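Local structure of dTDP-4-dehydrorhamnose reductase (Sulfolobus tokodaii, 2GGS) at residues 128-131 / 132-136. The protein probably reduces dTDP-4-dehydrorhamnose in the manner of its short-chain dehydrogenase family, and binds NADPH on a Rossmann-type domain. Sequence-based numbering, arbitrary orientation.
Sequences NYYG and LSKLL. With NDP (NADPH dihydro-nicotinamide-adenine-dinucleotide phosphate), chain C.
Over one face of the Tyr130 ring lies the aliphatic part of Lys134: its CG stands 4.0 Å from the ring centroid, 24° off the normal, a CH-pi contact displaced toward the rim. At the edge, near the ring plane, sits O2D of the nicotinamide ribose, and Tyr130 OH hydrogen-bonds this hydroxyl at 2.8 Å. Tyrosine thus offers a flat face to the lysine and a hydroxyl to the cofactor. The ring of Tyr129, the residue before, has other neighbours: the backbone N of Ser133 lies over its centre, Ser133 CB touches CE2 at 3.7 Å, and Leu132 CD2 meets CE1 obliquely.

Both tyrosines and Lys134 belong to the first turns of helix 129-141, the crossover between strands 101-107 and 147-151. Asn128 suits the N-cap because its amide oxygen OD1 can take the N-H of Gly131, at 2.8 Å and nearly in line with its C=O, while ND2 reaches Lys243 O. Lys134 is four positions after Tyr130, about one helical turn on, which brings the two side chains side by side and pointing the same way. Bends at chi2 (-72°) and chi3 (-62°) lay CG against the rim of the ring and turn the chain toward the ribose, where NZ bonds O3D at 2.9 Å. From the protein side NZ is held by Ile105 O of strand 101-107, its strongest polar partner; lysine joins an apolar shaft to this donor end. A methionine in place of Lys134 would probably leave O3D and Ile105 O without their shared donor, even if some cover over the ring remained.

Tyrosine followed by lysine four residues later is the YxxxK motif of short-chain dehydrogenases. O2D is held by Tyr130 OH and, weakly, by NZ, which with the O3D bond keeps the ribose in place, an arrangement consistent with the paired use of these residues in the family.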
ATOM      1  N   ASN A 128      -3.861  15.545  -1.078  1.00 17.71           N
ATOM      2  CA  ASN A 128      -3.121  15.404  -2.318  1.00 17.07           C
ATOM      3  C   ASN A 128      -3.896  14.496  -3.259  1.00 15.57           C
ATOM      4  O   ASN A 128      -4.784  13.750  -2.788  1.00 15.15           O
ATOM      5  CB  ASN A 128      -1.680  14.905  -2.077  1.00 16.22           C
ATOM      6  CG  ASN A 128      -1.623  13.618  -1.262  1.00 20.19           C
ATOM      7  OD1 ASN A 128      -2.204  12.596  -1.630  1.00 18.38           O
ATOM      8  ND2 ASN A 128      -0.908  13.670  -0.144  1.00 20.81           N
ATOM      9  N   TYR A 129      -3.584  14.555  -4.560  1.00 15.28           N
ATOM     10  CA  TYR A 129      -4.353  13.778  -5.537  1.00 15.32           C
ATOM     11  C   TYR A 129      -4.107  12.252  -5.447  1.00 15.22           C
ATOM     12  O   TYR A 129      -4.992  11.464  -5.783  1.00 15.25           O
ATOM     13  CB  TYR A 129      -4.225  14.322  -6.979  1.00 15.75           C
ATOM     14  CG  TYR A 129      -5.380  13.763  -7.767  1.00 15.09           C
ATOM     15  CD1 TYR A 129      -6.680  14.233  -7.535  1.00 14.13           C
ATOM     16  CD2 TYR A 129      -5.203  12.678  -8.638  1.00 15.96           C
ATOM     17  CE1 TYR A 129      -7.788  13.659  -8.196  1.00 13.37           C
ATOM     18  CE2 TYR A 129      -6.323  12.091  -9.294  1.00 15.72           C
ATOM     19  CZ  TYR A 129      -7.594  12.609  -9.067  1.00 16.38           C
ATOM     20  OH  TYR A 129      -8.699  12.019  -9.665  1.00 16.26           O
ATOM     21  N   TYR A 130      -2.932  11.824  -5.005  1.00 13.74           N
ATOM     22  CA  TYR A 130      -2.733  10.412  -4.765  1.00 13.53           C
ATOM     23  C   TYR A 130      -3.805   9.952  -3.764  1.00 14.31           C
ATOM     24  O   TYR A 130      -4.537   8.985  -4.019  1.00 14.20           O
ATOM     25  CB  TYR A 130      -1.323  10.140  -4.205  1.00 14.08           C
ATOM     26  CG  TYR A 130      -1.171   8.749  -3.651  1.00 14.91           C
ATOM     27  CD1 TYR A 130      -1.179   7.630  -4.476  1.00 14.00           C
ATOM     28  CD2 TYR A 130      -1.043   8.548  -2.268  1.00 15.01           C
ATOM     29  CE1 TYR A 130      -1.030   6.341  -3.953  1.00 15.28           C
ATOM     30  CE2 TYR A 130      -0.923   7.250  -1.724  1.00 15.82           C
ATOM     31  CZ  TYR A 130      -0.915   6.160  -2.565  1.00 17.39           C
ATOM     32  OH  TYR A 130      -0.760   4.889  -2.064  1.00 18.21           O
ATOM     33  N   GLY A 131      -3.899  10.667  -2.642  1.00 13.84           N
ATOM     34  CA  GLY A 131      -4.921  10.369  -1.618  1.00 13.75           C
ATOM     35  C   GLY A 131      -6.366  10.397  -2.125  1.00 14.06           C
ATOM     36  O   GLY A 131      -7.176   9.505  -1.833  1.00 12.83           O
ATOM     37  N   LEU A 132      -6.694  11.415  -2.915  1.00 14.13           N
ATOM     38  CA  LEU A 132      -8.052  11.536  -3.473  1.00 13.95           C
ATOM     39  C   LEU A 132      -8.346  10.415  -4.464  1.00 14.08           C
ATOM     40  O   LEU A 132      -9.404   9.783  -4.387  1.00 13.14           O
ATOM     41  CB  LEU A 132      -8.254  12.918  -4.133  1.00 14.83           C
ATOM     42  CG  LEU A 132      -9.702  13.061  -4.665  1.00 15.29           C
ATOM     43  CD1 LEU A 132     -10.790  12.741  -3.618  1.00 15.53           C
ATOM     44  CD2 LEU A 132      -9.911  14.467  -5.243  1.00 17.86           C
ATOM     45  N   SER A 133      -7.442  10.184  -5.424  1.00 13.00           N
ATOM     46  CA  SER A 133      -7.657   9.063  -6.356  1.00 13.64           C
ATOM     47  C   SER A 133      -7.845   7.740  -5.609  1.00 14.11           C
ATOM     48  O   SER A 133      -8.736   6.959  -5.952  1.00 13.07           O
ATOM     49  CB  SER A 133      -6.552   8.953  -7.434  1.00 14.34           C
ATOM     50  OG  SER A 133      -5.285   8.726  -6.855  1.00 13.32           O
ATOM     51  N   LYS A 134      -7.025   7.500  -4.571  1.00 12.97           N
ATOM     52  CA  LYS A 134      -7.183   6.317  -3.763  1.00 12.63           C
ATOM     53  C   LYS A 134      -8.512   6.309  -3.023  1.00 12.37           C
ATOM     54  O   LYS A 134      -9.193   5.272  -2.991  1.00 12.12           O
ATOM     55  CB  LYS A 134      -5.983   6.147  -2.819  1.00 12.11           C
ATOM     56  CG  LYS A 134      -4.665   5.775  -3.581  1.00 10.25           C
ATOM     57  CD  LYS A 134      -4.622   4.351  -4.137  1.00 10.57           C
ATOM     58  CE  LYS A 134      -4.703   3.257  -3.046  1.00 13.27           C
ATOM     59  NZ  LYS A 134      -4.691   1.880  -3.610  1.00 15.47           N
ATOM     60  N   LEU A 135      -8.914   7.443  -2.491  1.00 13.28           N
ATOM     61  CA  LEU A 135     -10.214   7.519  -1.788  1.00 13.86           C
ATOM     62  C   LEU A 135     -11.358   7.203  -2.746  1.00 13.79           C
ATOM     63  O   LEU A 135     -12.269   6.504  -2.379  1.00 13.75           O
ATOM     64  CB  LEU A 135     -10.442   8.883  -1.166  1.00 14.79           C
ATOM     65  CG  LEU A 135     -11.831   9.065  -0.550  1.00 13.73           C
ATOM     66  CD1 LEU A 135     -12.076   8.021   0.545  1.00 15.86           C
ATOM     67  CD2 LEU A 135     -11.912  10.500  -0.012  1.00 13.93           C
ATOM     68  N   LEU A 136     -11.292   7.698  -3.977  1.00 12.29           N
ATOM     69  CA  LEU A 136     -12.304   7.340  -4.981  1.00 14.12           C
ATOM     70  C   LEU A 136     -12.302   5.840  -5.280  1.00 13.17           C
ATOM     71  O   LEU A 136     -13.370   5.228  -5.319  1.00 13.72           O
ATOM     72  CB  LEU A 136     -12.157   8.213  -6.243  1.00 12.60           C
ATOM     73  CG  LEU A 136     -12.309   9.718  -5.945  1.00 16.08           C
ATOM     74  CD1 LEU A 136     -12.110  10.533  -7.220  1.00 19.52           C
ATOM     75  CD2 LEU A 136     -13.612  10.137  -5.223  1.00 17.85           C
TER
HETATM   76  PA  NDP C 900       4.336  -0.361  -5.884  1.00 16.18           P
HETATM   77  O1A NDP C 900       4.554   0.982  -6.444  1.00 18.45           O
HETATM   78  O2A NDP C 900       5.581  -1.057  -5.480  1.00 14.52           O
HETATM   79  O5B NDP C 900       3.552  -1.298  -6.885  1.00 16.20           O
HETATM   80  C5B NDP C 900       2.550  -0.770  -7.736  1.00 14.63           C
HETATM   81  C4B NDP C 900       2.007  -1.951  -8.497  1.00 16.80           C
HETATM   82  O4B NDP C 900       0.891  -1.489  -9.262  1.00 15.43           O
HETATM   83  C3B NDP C 900       3.027  -2.597  -9.421  1.00 15.07           C
HETATM   84  O3B NDP C 900       2.879  -3.989  -9.345  1.00 17.01           O
HETATM   85  C2B NDP C 900       2.563  -2.086 -10.791  1.00 16.25           C
HETATM   86  O2B NDP C 900       2.907  -3.032 -11.757  1.00 15.10           O
HETATM   87  C1B NDP C 900       1.059  -2.041 -10.558  1.00 16.41           C
HETATM   88  N9A NDP C 900       0.395  -1.179 -11.541  1.00 15.99           N
HETATM   89  C8A NDP C 900       0.471   0.178 -11.632  1.00 15.65           C
HETATM   90  N7A NDP C 900      -0.275   0.577 -12.702  1.00 16.59           N
HETATM   91  C5A NDP C 900      -0.803  -0.523 -13.266  1.00 15.10           C
HETATM   92  C6A NDP C 900      -1.625  -0.711 -14.384  1.00 17.77           C
HETATM   93  N6A NDP C 900      -1.950   0.343 -15.183  1.00 16.86           N
HETATM   94  N1A NDP C 900      -1.958  -2.000 -14.698  1.00 15.73           N
HETATM   95  C2A NDP C 900      -1.545  -3.106 -13.965  1.00 17.19           C
HETATM   96  N3A NDP C 900      -0.725  -2.911 -12.880  1.00 14.13           N
HETATM   97  C4A NDP C 900      -0.369  -1.646 -12.558  1.00 15.89           C
HETATM   98  O3  NDP C 900       3.267  -0.096  -4.693  1.00 14.66           O
HETATM   99  PN  NDP C 900       3.234  -0.807  -3.236  1.00 14.39           P
HETATM  100  O1N NDP C 900       3.440  -2.237  -3.272  1.00 13.68           O
HETATM  101  O2N NDP C 900       4.107   0.078  -2.431  1.00 13.49           O
HETATM  102  O5D NDP C 900       1.731  -0.448  -2.818  1.00 14.43           O
HETATM  103  C5D NDP C 900       0.739  -1.468  -2.759  1.00 14.92           C
HETATM  104  C4D NDP C 900      -0.630  -0.895  -2.413  1.00 15.81           C
HETATM  105  O4D NDP C 900      -0.540  -0.270  -1.153  1.00 16.04           O
HETATM  106  C3D NDP C 900      -1.139   0.166  -3.384  1.00 16.27           C
HETATM  107  O3D NDP C 900      -2.532   0.001  -3.377  1.00 16.77           O
HETATM  108  C2D NDP C 900      -0.771   1.472  -2.724  1.00 15.08           C
HETATM  109  O2D NDP C 900      -1.620   2.514  -3.173  1.00 16.63           O
HETATM  110  C1D NDP C 900      -1.001   1.080  -1.244  1.00 16.94           C
HETATM  111  N1N NDP C 900      -0.230   1.953  -0.350  1.00 21.41           N
HETATM  112  C2N NDP C 900       1.096   2.143  -0.630  1.00 30.72           C
HETATM  113  C3N NDP C 900       1.941   2.790   0.260  1.00 33.95           C
HETATM  114  C7N NDP C 900       3.381   2.963  -0.104  1.00 33.79           C
HETATM  115  O7N NDP C 900       4.181   3.817   0.680  1.00 38.93           O
HETATM  116  N7N NDP C 900       3.878   2.325  -1.162  1.00 39.81           N
HETATM  117  C4N NDP C 900       1.412   3.325   1.578  1.00 33.29           C
HETATM  118  C5N NDP C 900      -0.067   3.101   1.786  1.00 25.34           C
HETATM  119  C6N NDP C 900      -0.808   2.414   0.816  1.00 27.87           C
HETATM  120  P2B NDP C 900       4.199  -2.819 -12.777  1.00 16.67           P
HETATM  121  O1X NDP C 900       4.430  -4.194 -13.259  1.00 15.90           O
HETATM  122  O2X NDP C 900       5.337  -2.242 -12.005  1.00 16.79           O
HETATM  123  O3X NDP C 900       3.819  -1.834 -13.912  1.00 20.95           O